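Sorbitol dehydrogenase (Gluconobacter oxydans, PDB 5ITG) probably oxidises D-sorbitol to L-sorbose, passing hydride to a nicotinamide cofactor of the NADP type. Local coordinates at residues E411-R416 and A433-A438. Numbering follows the deposited sequence.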
loop_
_atom_site.group_PDB
_atom_site.type_symbol
_atom_site.label_atom_id
_atom_site.label_comp_id
_atom_site.label_asym_id
_atom_site.label_seq_id
_atom_site.Cartn_x
_atom_site.Cartn_y
_atom_site.Cartn_z
ATOM N N GLU A 411 -25.884 -11.050 2.388
ATOM C CA GLU A 411 -26.251 -12.245 1.642
ATOM C C GLU A 411 -24.998 -13.032 1.242
ATOM O O GLU A 411 -25.007 -14.263 1.236
ATOM C CB GLU A 411 -27.084 -11.866 0.417
ATOM C CG GLU A 411 -28.503 -11.434 0.779
ATOM C CD GLU A 411 -29.282 -12.545 1.479
ATOM O OE1 GLU A 411 -29.426 -13.632 0.880
ATOM O OE2 GLU A 411 -29.752 -12.333 2.623
HETATM N N MSE A 412 -23.914 -12.322 0.931
HETATM C CA MSE A 412 -22.659 -12.971 0.544
HETATM C C MSE A 412 -22.160 -13.842 1.698
HETATM O O MSE A 412 -21.623 -14.934 1.497
HETATM C CB MSE A 412 -21.604 -11.910 0.188
HETATM C CG MSE A 412 -20.232 -12.459 -0.206
HETATM SE SE MSE A 412 -19.072 -12.902 1.305
HETATM C CE MSE A 412 -18.876 -11.121 2.090
ATOM N N LEU A 413 -22.360 -13.354 2.916
ATOM C CA LEU A 413 -21.928 -14.070 4.115
ATOM C C LEU A 413 -22.521 -15.479 4.248
ATOM O O LEU A 413 -21.919 -16.351 4.882
ATOM C CB LEU A 413 -22.283 -13.240 5.357
ATOM C CG LEU A 413 -21.194 -12.488 6.132
ATOM C CD1 LEU A 413 -20.105 -11.983 5.216
ATOM C CD2 LEU A 413 -21.846 -11.346 6.903
ATOM N N ARG A 414 -23.686 -15.707 3.648
ATOM C CA ARG A 414 -24.339 -17.012 3.736
ATOM C C ARG A 414 -23.559 -18.147 3.070
ATOM O O ARG A 414 -23.820 -19.324 3.334
ATOM C CB ARG A 414 -25.765 -16.919 3.190
ATOM C CG ARG A 414 -26.653 -16.017 4.050
ATOM C CD ARG A 414 -28.046 -15.802 3.472
ATOM N NE ARG A 414 -29.023 -16.768 3.973
ATOM C CZ ARG A 414 -29.317 -17.919 3.381
ATOM N NH1 ARG A 414 -28.712 -18.261 2.252
ATOM N NH2 ARG A 414 -30.214 -18.731 3.921
ATOM N N GLY A 415 -22.610 -17.799 2.206
ATOM C CA GLY A 415 -21.775 -18.812 1.587
ATOM C C GLY A 415 -22.199 -19.551 0.332
ATOM O O GLY A 415 -21.701 -20.650 0.069
ATOM N N ARG A 416 -23.098 -18.978 -0.455
ATOM C CA ARG A 416 -23.510 -19.644 -1.678
ATOM C C ARG A 416 -23.786 -18.667 -2.811
ATOM O O ARG A 416 -24.464 -17.655 -2.620
ATOM C CB ARG A 416 -24.732 -20.528 -1.414
ATOM C CG ARG A 416 -25.924 -19.835 -0.792
ATOM C CD ARG A 416 -26.941 -20.878 -0.318
ATOM N NE ARG A 416 -28.195 -20.296 0.167
ATOM C CZ ARG A 416 -29.022 -19.563 -0.576
ATOM N NH1 ARG A 416 -28.735 -19.310 -1.848
ATOM N NH2 ARG A 416 -30.148 -19.096 -0.050
ATOM N N ALA A 433 -20.857 -16.424 17.768
ATOM C CA ALA A 433 -22.020 -15.556 17.877
ATOM C C ALA A 433 -22.259 -14.809 16.560
ATOM O O ALA A 433 -23.347 -14.866 15.989
ATOM C CB ALA A 433 -21.822 -14.563 19.015
ATOM N N GLU A 434 -21.238 -14.111 16.081
ATOM C CA GLU A 434 -21.366 -13.364 14.836
ATOM C C GLU A 434 -21.787 -14.247 13.663
ATOM O O GLU A 434 -22.741 -13.929 12.951
ATOM C CB GLU A 434 -20.048 -12.664 14.500
ATOM C CG GLU A 434 -19.693 -11.502 15.416
ATOM C CD GLU A 434 -19.459 -11.932 16.851
ATOM O OE1 GLU A 434 -18.506 -12.701 17.102
ATOM O OE2 GLU A 434 -20.232 -11.497 17.730
ATOM N N TRP A 435 -21.080 -15.358 13.466
ATOM C CA TRP A 435 -21.385 -16.261 12.362
ATOM C C TRP A 435 -22.779 -16.862 12.425
ATOM O O TRP A 435 -23.357 -17.193 11.391
ATOM C CB TRP A 435 -20.340 -17.379 12.276
ATOM C CG TRP A 435 -19.132 -16.999 11.473
ATOM C CD1 TRP A 435 -17.837 -16.965 11.902
ATOM C CD2 TRP A 435 -19.106 -16.609 10.091
ATOM N NE1 TRP A 435 -17.007 -16.580 10.876
ATOM C CE2 TRP A 435 -17.759 -16.356 9.753
ATOM C CE3 TRP A 435 -20.090 -16.450 9.106
ATOM C CZ2 TRP A 435 -17.368 -15.953 8.469
ATOM C CZ3 TRP A 435 -19.703 -16.050 7.828
ATOM C CH2 TRP A 435 -18.352 -15.806 7.524
ATOM N N LYS A 436 -23.322 -17.007 13.631
ATOM C CA LYS A 436 -24.663 -17.557 13.776
ATOM C C LYS A 436 -25.646 -16.579 13.151
ATOM O O LYS A 436 -26.546 -16.972 12.412
ATOM C CB LYS A 436 -25.019 -17.753 15.253
ATOM C CG LYS A 436 -26.471 -18.176 15.481
ATOM C CD LYS A 436 -26.794 -18.290 16.966
ATOM C CE LYS A 436 -28.221 -18.776 17.199
ATOM N NZ LYS A 436 -28.509 -18.969 18.649
ATOM N N LEU A 437 -25.466 -15.301 13.459
ATOM C CA LEU A 437 -26.326 -14.251 12.925
ATOM C C LEU A 437 -26.198 -14.190 11.410
ATOM O O LEU A 437 -27.194 -14.180 10.688
ATOM C CB LEU A 437 -25.935 -12.895 13.519
ATOM C CG LEU A 437 -26.148 -12.697 15.021
ATOM C CD1 LEU A 437 -25.581 -11.349 15.443
ATOM C CD2 LEU A 437 -27.632 -12.778 15.345
ATOM N N ALA A 438 -24.957 -14.149 10.942
ATOM C CA ALA A 438 -24.659 -14.073 9.519
ATOM C C ALA A 438 -25.322 -15.182 8.715
ATOM O O ALA A 438 -25.706 -14.972 7.567
ATOM C CB ALA A 438 -23.158 -14.118 9.305
#
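L413 and W435 meet across the contact, and the torsions of both help to bring them together. L413 has chi1 -105° and chi2 34°, both away from the staggered values, and its branch lies against helix 432-439. In W435, chi1 of -86° carries the indole off its own helix, and its six-membered ring comes to L413. There the backbone O of L413 sits at the ring edge, near its plane, 3.7 Å from CZ3 of W435. The same ring carbon lies 4.2 Å from CG of L413. The leucine thus meets the indole with both its carbonyl and its side chain.

A438 is the other apolar partner. Its CB touches CD2 of L413 at 3.9 Å, and CB and CG of the leucine are only slightly farther off. The methyl therefore lies alongside the leucine branch. R414 adds a small piece: its CG is 3.8 Å from the backbone O of A438. The rest of that chain bends at chi3, and NH2 forms a salt bridge with D441.

M412 to G415 form a type I beta turn, closed by a hydrogen bond from N of G415 to O of M412 at 3.1 Å. The turn keeps near-helical angles until G415, which leaves them with positive phi, as suits glycine. The O of M412 also accepts a hydrogen bond from OH of Y423. L449 packs on L413 as well.

The contact joins the chain around L413, following on from helix 400-412, to helix 432-439 within the mannitol dehydrogenase C-terminal domain. Between the two segments it is mainly apolar and modest, burying 167 Å² in all. The aromatic C-H edge facing the carbonyl of L413 probably adds a weak electrostatic attraction to what is mainly van der Waals contact.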